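Local structure of tRNA dimethylallyltransferase (Staphylococcus epidermidis ATCC 12228, 3D3Q) at residues A158-I161 with K167-L170; I173-Y176 with K180-L183; W283-N286 with H291-N294. The protein probably catalyses the transfer of a dimethylallyl group from dimethylallyl diphosphate to adenosine 37 of tRNAs that read codons beginning with uridine. All coordinates share one frame; numbering follows the deposited sequence.

Contacts 1 and 2 follow one another along helix 166-179: contact 1 joins its first residues to the end of helix 155-160, and contact 2 folds the chain that leaves it back onto its last turns. Their centres are about 12 Å apart. Contact 3 lies deeper, where helix 262-286 meets the edge strand 291-294 of the parallel sheet; its centre is about 17 Å from contact 2's and about 18 Å from contact 1's. Contacts 2 and 3 just touch, Tyr175 CE1 lying 4.2 Å from Asn286 O. Contact 3 lies near the predicted ATP-binding P-loop, the Trp292 side chain being about 6 Å from Gly14, while Arg168 and Lys285 belong to segments thought to meet tRNA.

Contact 1: residues A158-I161 with K167-L170; sequences AKDI and KRVL
Ile161 lays its longer branch over one face of the Arg168 guanidinium, in a helix-loop-helix connection where helix 155-160 ends and helix 166-179 begins. The CG1 atom of Ile161 lies 3.2 Å from NH2 of Arg168, and CD1 of Ile161 runs on to lie 3.4 Å from Arg168 NE, so that methylene and methyl together lie across the flat end of the arginine. This reach follows from the first torsion of Ile161 (chi1 -63°), which sets CG1 beside the backbone N and anti to the carbonyl carbon; Ile161 is also the first residue past the helix to leave helical backbone angles, and its CB bond is directed at the second helix. The arginine chain turns at chi3 (54°), which brings its charged end back over the isoleucine.

Asp160 adds a charge interaction to this apolar cover. Its OD2 stands 3.5 Å from Arg168 NH2, well out of the guanidinium plane, and the carboxylate and guanidinium planes are 50° apart; the pair is therefore a salt bridge of charges alone, with no N-H directed at the oxygen. The backbone N of Arg168 is held separately, by the side-chain oxygen of Asn165 from just before the helix. Residues 167-171, Arg168 among them, probably interact with substrate tRNA, as in relatives. On the buried side, Val169 also packs on Leu150 of helix 143-153, and the second branch of Ile161 reaches it methyl to methyl, CG2 of Ile161 lying 3.3 Å from CG2 of Val169.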
loop_
_atom_site.group_PDB
_atom_site.type_symbol
_atom_site.label_atom_id
_atom_site.label_comp_id
_atom_site.label_asym_id
_atom_site.label_seq_id
_atom_site.Cartn_x
_atom_site.Cartn_y
_atom_site.Cartn_z
ATOM N N ALA A 158 22.915 9.887 -12.605
ATOM C CA ALA A 158 23.494 9.425 -13.866
ATOM C C ALA A 158 24.924 8.942 -13.652
ATOM O O ALA A 158 25.459 8.180 -14.456
ATOM C CB ALA A 158 23.462 10.544 -14.901
ATOM N N LYS A 159 25.543 9.392 -12.568
ATOM C CA LYS A 159 26.900 8.978 -12.268
ATOM C C LYS A 159 26.960 7.458 -12.060
ATOM O O LYS A 159 27.603 6.752 -12.823
ATOM C CB LYS A 159 27.423 9.704 -11.022
ATOM C CG LYS A 159 28.884 9.419 -10.688
ATOM C CD LYS A 159 29.268 9.978 -9.319
ATOM C CE LYS A 159 30.690 9.577 -8.920
ATOM N NZ LYS A 159 31.070 10.071 -7.549
ATOM N N ASP A 160 26.275 6.941 -11.053
ATOM C CA ASP A 160 26.318 5.503 -10.810
ATOM C C ASP A 160 25.430 4.636 -11.733
ATOM O O ASP A 160 25.833 3.535 -12.123
ATOM C CB ASP A 160 25.926 5.223 -9.389
ATOM C CG ASP A 160 24.584 5.759 -9.090
ATOM O OD1 ASP A 160 24.506 6.904 -8.573
ATOM O OD2 ASP A 160 23.604 5.046 -9.416
ATOM N N ILE A 161 24.218 5.088 -12.053
ATOM C CA ILE A 161 23.340 4.323 -12.936
ATOM C C ILE A 161 23.971 4.184 -14.339
ATOM O O ILE A 161 24.179 5.177 -15.033
ATOM C CB ILE A 161 21.947 5.017 -13.042
ATOM C CG1 ILE A 161 21.277 5.049 -11.679
ATOM C CG2 ILE A 161 21.047 4.286 -14.020
ATOM C CD1 ILE A 161 19.918 5.666 -11.694
ATOM N N LYS A 167 15.748 1.355 -17.328
ATOM C CA LYS A 167 14.740 1.412 -16.271
ATOM C C LYS A 167 15.083 2.424 -15.182
ATOM O O LYS A 167 14.382 3.426 -15.004
ATOM C CB LYS A 167 14.560 0.049 -15.620
ATOM C CG LYS A 167 13.182 -0.496 -15.799
ATOM C CD LYS A 167 12.164 0.183 -14.928
ATOM C CE LYS A 167 10.916 -0.705 -14.858
ATOM N NZ LYS A 167 9.808 -0.121 -14.056
ATOM N N ARG A 168 16.155 2.160 -14.443
ATOM C CA ARG A 168 16.522 3.068 -13.379
ATOM C C ARG A 168 16.726 4.510 -13.850
ATOM O O ARG A 168 16.441 5.445 -13.103
ATOM C CB ARG A 168 17.755 2.564 -12.641
ATOM C CG ARG A 168 17.411 1.643 -11.483
ATOM C CD ARG A 168 18.575 1.548 -10.494
ATOM N NE ARG A 168 19.018 2.871 -10.027
ATOM C CZ ARG A 168 19.963 3.054 -9.105
ATOM N NH1 ARG A 168 20.566 2.001 -8.552
ATOM N NH2 ARG A 168 20.297 4.280 -8.728
ATOM N N VAL A 169 17.195 4.692 -15.085
ATOM C CA VAL A 169 17.411 6.027 -15.607
ATOM C C VAL A 169 16.084 6.740 -15.803
ATOM O O VAL A 169 15.956 7.926 -15.476
ATOM C CB VAL A 169 18.191 6.011 -16.947
ATOM C CG1 VAL A 169 18.357 7.424 -17.495
ATOM C CG2 VAL A 169 19.566 5.391 -16.739
ATOM N N LEU A 170 15.088 6.043 -16.334
ATOM C CA LEU A 170 13.784 6.684 -16.521
ATOM C C LEU A 170 13.172 7.037 -15.169
ATOM O O LEU A 170 12.647 8.128 -14.989
ATOM C CB LEU A 170 12.816 5.770 -17.291
ATOM C CG LEU A 170 13.032 5.674 -18.801
ATOM C CD1 LEU A 170 12.138 4.567 -19.370
ATOM C CD2 LEU A 170 12.748 7.020 -19.454
#

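Contact 2: residues I173-Y176 with K180-L183; sequences IEYY and KKLL
Tyr175 is met all along its length by the chain that returns from the end of its own helix. Near the root, its CB lies 4.1 Å from Leu183 CD2, and that same methyl sits over one face of the ring in a CH-pi contact, 3.9 Å from the Tyr175 centroid and 24° off the normal. One side of the ring, at CD2 of Tyr175, rests 3.2 Å from Leu183 CB. Further out, CE2 of Tyr175 comes 3.1 Å from the carbonyl O of Leu182, which lies at the ring edge near its plane. At the tip, Tyr175 OH meets the aliphatic CE of Lys181 at 3.4 Å, while the ammonium beyond it pairs with Glu119. The turn that permits this wrapping begins at Lys180, whose positive phi (62°) ends the helix. Its side chain then bends across toward the end of Tyr176, Lys180 CE lying 3.9 Å from Tyr176 OH. Helix 166-179 is backed by helix 143-153: Ile173 packs against Leu146, Tyr149 and Leu150 of that helix, whose Phe153 ring meets that of Tyr176; the returning segment leads directly into helix 184-192.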
loop_
_atom_site.group_PDB
_atom_site.type_symbol
_atom_site.label_atom_id
_atom_site.label_comp_id
_atom_site.label_asym_id
_atom_site.label_seq_id
_atom_site.Cartn_x
_atom_site.Cartn_y
_atom_site.Cartn_z
ATOM N N ILE A 173 14.635 10.207 -14.246
ATOM C CA ILE A 173 14.108 11.260 -15.105
ATOM C C ILE A 173 12.620 11.476 -14.830
ATOM O O ILE A 173 12.132 12.603 -14.833
ATOM C CB ILE A 173 14.315 10.893 -16.576
ATOM C CG1 ILE A 173 15.812 10.843 -16.859
ATOM C CG2 ILE A 173 13.621 11.898 -17.478
ATOM C CD1 ILE A 173 16.147 10.187 -18.153
ATOM N N GLU A 174 11.906 10.388 -14.578
ATOM C CA GLU A 174 10.482 10.452 -14.276
ATOM C C GLU A 174 10.202 11.230 -12.982
ATOM O O GLU A 174 9.315 12.085 -12.939
ATOM C CB GLU A 174 9.936 9.035 -14.145
ATOM C CG GLU A 174 8.464 8.956 -13.826
ATOM C CD GLU A 174 7.990 7.534 -13.583
ATOM O OE1 GLU A 174 6.766 7.374 -13.336
ATOM O OE2 GLU A 174 8.831 6.594 -13.634
ATOM N N TYR A 175 10.962 10.921 -11.932
ATOM C CA TYR A 175 10.832 11.562 -10.622
ATOM C C TYR A 175 11.064 13.072 -10.680
ATOM O O TYR A 175 10.285 13.856 -10.135
ATOM C CB TYR A 175 11.831 10.935 -9.652
ATOM C CG TYR A 175 11.838 11.585 -8.302
ATOM C CD1 TYR A 175 10.885 11.258 -7.343
ATOM C CD2 TYR A 175 12.788 12.539 -7.988
ATOM C CE1 TYR A 175 10.880 11.871 -6.096
ATOM C CE2 TYR A 175 12.797 13.154 -6.756
ATOM C CZ TYR A 175 11.847 12.824 -5.808
ATOM O OH TYR A 175 11.892 13.450 -4.581
ATOM N N TYR A 176 12.163 13.457 -11.327
ATOM C CA TYR A 176 12.545 14.853 -11.512
ATOM C C TYR A 176 11.424 15.625 -12.200
ATOM O O TYR A 176 10.894 16.583 -11.654
ATOM C CB TYR A 176 13.800 14.939 -12.389
ATOM C CG TYR A 176 14.161 16.356 -12.754
ATOM C CD1 TYR A 176 14.368 17.308 -11.759
ATOM C CD2 TYR A 176 14.258 16.762 -14.082
ATOM C CE1 TYR A 176 14.660 18.630 -12.070
ATOM C CE2 TYR A 176 14.544 18.090 -14.409
ATOM C CZ TYR A 176 14.748 19.019 -13.398
ATOM O OH TYR A 176 15.051 20.336 -13.676
ATOM N N LYS A 180 10.189 17.949 -9.841
ATOM C CA LYS A 180 11.113 19.010 -10.229
ATOM C C LYS A 180 12.301 19.134 -9.285
ATOM O O LYS A 180 13.027 20.129 -9.317
ATOM C CB LYS A 180 10.376 20.351 -10.284
ATOM C CG LYS A 180 10.297 20.987 -11.665
ATOM C CD LYS A 180 11.653 21.509 -12.141
ATOM C CE LYS A 180 11.539 22.009 -13.570
ATOM N NZ LYS A 180 11.037 20.892 -14.444
ATOM N N LYS A 181 12.497 18.135 -8.433
ATOM C CA LYS A 181 13.614 18.180 -7.509
ATOM C C LYS A 181 14.470 16.925 -7.558
ATOM O O LYS A 181 14.123 15.919 -8.194
ATOM C CB LYS A 181 13.125 18.411 -6.076
ATOM C CG LYS A 181 12.324 17.262 -5.485
ATOM C CD LYS A 181 11.754 17.621 -4.120
ATOM C CE LYS A 181 10.886 16.505 -3.573
ATOM N NZ LYS A 181 10.274 16.842 -2.261
ATOM N N LEU A 182 15.601 17.035 -6.866
ATOM C CA LEU A 182 16.651 16.013 -6.712
ATOM C C LEU A 182 16.123 14.581 -6.429
ATOM O O LEU A 182 15.393 14.369 -5.460
ATOM C CB LEU A 182 17.601 16.498 -5.574
ATOM C CG LEU A 182 17.201 17.753 -4.718
ATOM C CD1 LEU A 182 18.027 17.881 -3.429
ATOM C CD2 LEU A 182 17.393 19.006 -5.568
ATOM N N LEU A 183 16.489 13.608 -7.268
ATOM C CA LEU A 183 16.044 12.214 -7.078
ATOM C C LEU A 183 17.012 11.367 -6.259
ATOM O O LEU A 183 16.621 10.580 -5.394
ATOM C CB LEU A 183 15.832 11.513 -8.419
ATOM C CG LEU A 183 15.612 9.972 -8.369
ATOM C CD1 LEU A 183 16.953 9.236 -8.356
ATOM C CD2 LEU A 183 14.775 9.582 -7.155
#

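Contact 3: residues W283-N286 with H291-N294; sequences WFKN and HWLN
Lys285 places its ammonium over the indole of Trp292 in a cation-pi contact: NZ of Lys285 is 3.3 Å from the centroid of the five-membered ring of Trp292 and only 8° off its normal. The lysine gets there by curling, with bends at chi3 (88°) and chi4 (77°) that bring NZ down onto the ring face. Nearer its root, Lys285 CG rests 3.4 Å from Trp292 CZ2, so the chain spans from the six-membered ring to the five-membered one. Trp292 NE1 and Lys285 NZ are both donors, so their closeness comes from the cation-pi contact and is no hydrogen bond. At its rim the indole is met by the preceding residue of the helix. The carbonyl O of Phe284 approaches near the ring plane, 3.1 Å from Trp292 CZ2, and CB of Phe284 lies 3.4 Å from Trp292 CH2, while the phenyl ring turns off from the indole.

The tryptophan projects from strand 291-294, an outermost strand of the parallel sheet in this P-loop NTPase-type fold, and its side chain is about 6 Å from Gly14, which opens the predicted ATP-binding loop. Strand 197-204 pairs with the residues flanking Trp292: His291 bonds to Leu200 and Gly202, and Leu293 to Gly202 and Glu204. Glu204, outside both segments, serves twice more: its carboxylate forms a salt bridge with Lys285 NZ, which probably helps to hold the ammonium above the ring, and its side chain also touches Trp292. On the helix side, residues 278-285 probably contact substrate tRNA, by analogy with relatives. Phe284 packs on Ile109 of helix 106-113, its side chain about 6 Å from that of Thr105, another likely tRNA contact.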
loop_
_atom_site.group_PDB
_atom_site.type_symbol
_atom_site.label_atom_id
_atom_site.label_comp_id
_atom_site.label_asym_id
_atom_site.label_seq_id
_atom_site.Cartn_x
_atom_site.Cartn_y
_atom_site.Cartn_z
ATOM N N TRP A 283 1.104 6.822 -5.128
ATOM C CA TRP A 283 2.018 7.167 -4.034
ATOM C C TRP A 283 3.165 6.162 -3.895
ATOM O O TRP A 283 4.323 6.555 -3.785
ATOM C CB TRP A 283 1.254 7.220 -2.707
ATOM C CG TRP A 283 1.903 8.063 -1.653
ATOM C CD1 TRP A 283 1.605 9.359 -1.347
ATOM C CD2 TRP A 283 2.996 7.694 -0.802
ATOM N NE1 TRP A 283 2.436 9.813 -0.361
ATOM C CE2 TRP A 283 3.294 8.811 -0.001
ATOM C CE3 TRP A 283 3.736 6.522 -0.624
ATOM C CZ2 TRP A 283 4.318 8.808 0.937
ATOM C CZ3 TRP A 283 4.757 6.512 0.314
ATOM C CH2 TRP A 283 5.034 7.649 1.092
ATOM N N PHE A 284 2.833 4.874 -3.884
ATOM C CA PHE A 284 3.833 3.826 -3.747
ATOM C C PHE A 284 4.763 3.738 -4.938
ATOM O O PHE A 284 5.715 2.964 -4.932
ATOM C CB PHE A 284 3.167 2.464 -3.512
ATOM C CG PHE A 284 2.851 2.191 -2.071
ATOM C CD1 PHE A 284 3.868 2.126 -1.132
ATOM C CD2 PHE A 284 1.534 2.028 -1.645
ATOM C CE1 PHE A 284 3.584 1.897 0.206
ATOM C CE2 PHE A 284 1.232 1.800 -0.303
ATOM C CZ PHE A 284 2.259 1.738 0.622
ATOM N N LYS A 285 4.506 4.518 -5.974
ATOM C CA LYS A 285 5.388 4.465 -7.120
ATOM C C LYS A 285 6.216 5.723 -7.241
ATOM O O LYS A 285 7.296 5.697 -7.818
ATOM C CB LYS A 285 4.589 4.250 -8.386
ATOM C CG LYS A 285 3.832 2.952 -8.353
ATOM C CD LYS A 285 3.294 2.584 -9.729
ATOM C CE LYS A 285 4.304 1.782 -10.556
ATOM N NZ LYS A 285 4.424 0.344 -10.155
ATOM N N ASN A 286 5.717 6.817 -6.680
ATOM C CA ASN A 286 6.406 8.092 -6.731
ATOM C C ASN A 286 7.036 8.511 -5.407
ATOM O O ASN A 286 7.388 9.672 -5.229
ATOM C CB ASN A 286 5.426 9.178 -7.176
ATOM C CG ASN A 286 4.843 8.916 -8.542
ATOM O OD1 ASN A 286 3.868 9.559 -8.950
ATOM N ND2 ASN A 286 5.436 7.971 -9.265
ATOM N N HIS A 291 9.462 -3.243 -4.809
ATOM C CA HIS A 291 9.751 -4.333 -5.752
ATOM C C HIS A 291 8.362 -4.855 -6.131
ATOM O O HIS A 291 7.797 -5.706 -5.454
ATOM C CB HIS A 291 10.579 -5.431 -5.067
ATOM C CG HIS A 291 11.068 -6.500 -5.999
ATOM N ND1 HIS A 291 10.221 -7.388 -6.626
ATOM C CD2 HIS A 291 12.321 -6.843 -6.378
ATOM C CE1 HIS A 291 10.930 -8.238 -7.349
ATOM N NE2 HIS A 291 12.207 -7.929 -7.215
ATOM N N TRP A 292 7.819 -4.315 -7.210
ATOM C CA TRP A 292 6.497 -4.676 -7.682
ATOM C C TRP A 292 6.383 -6.048 -8.331
ATOM O O TRP A 292 7.228 -6.429 -9.133
ATOM C CB TRP A 292 6.002 -3.635 -8.681
ATOM C CG TRP A 292 5.935 -2.265 -8.116
ATOM C CD1 TRP A 292 6.877 -1.287 -8.207
ATOM C CD2 TRP A 292 4.870 -1.731 -7.325
ATOM N NE1 TRP A 292 6.458 -0.168 -7.521
ATOM C CE2 TRP A 292 5.230 -0.415 -6.970
ATOM C CE3 TRP A 292 3.641 -2.240 -6.887
ATOM C CZ2 TRP A 292 4.412 0.400 -6.189
ATOM C CZ3 TRP A 292 2.823 -1.435 -6.113
ATOM C CH2 TRP A 292 3.213 -0.123 -5.772
ATOM N N LEU A 293 5.323 -6.776 -7.978
ATOM C CA LEU A 293 5.014 -8.096 -8.530
ATOM C C LEU A 293 3.756 -7.871 -9.332
ATOM O O LEU A 293 2.734 -7.493 -8.767
ATOM C CB LEU A 293 4.712 -9.102 -7.424
ATOM C CG LEU A 293 5.873 -9.302 -6.466
ATOM C CD1 LEU A 293 5.520 -10.295 -5.372
ATOM C CD2 LEU A 293 7.070 -9.772 -7.274
ATOM N N ASN A 294 3.821 -8.102 -10.639
ATOM C CA ASN A 294 2.659 -7.898 -11.511
ATOM C C ASN A 294 1.639 -9.044 -11.346
ATOM O O ASN A 294 1.836 -10.136 -11.845
ATOM C CB ASN A 294 3.145 -7.780 -12.964
ATOM C CG ASN A 294 2.058 -7.313 -13.919
ATOM O OD1 ASN A 294 2.355 -6.925 -15.051
ATOM N ND2 ASN A 294 0.796 -7.357 -13.474
#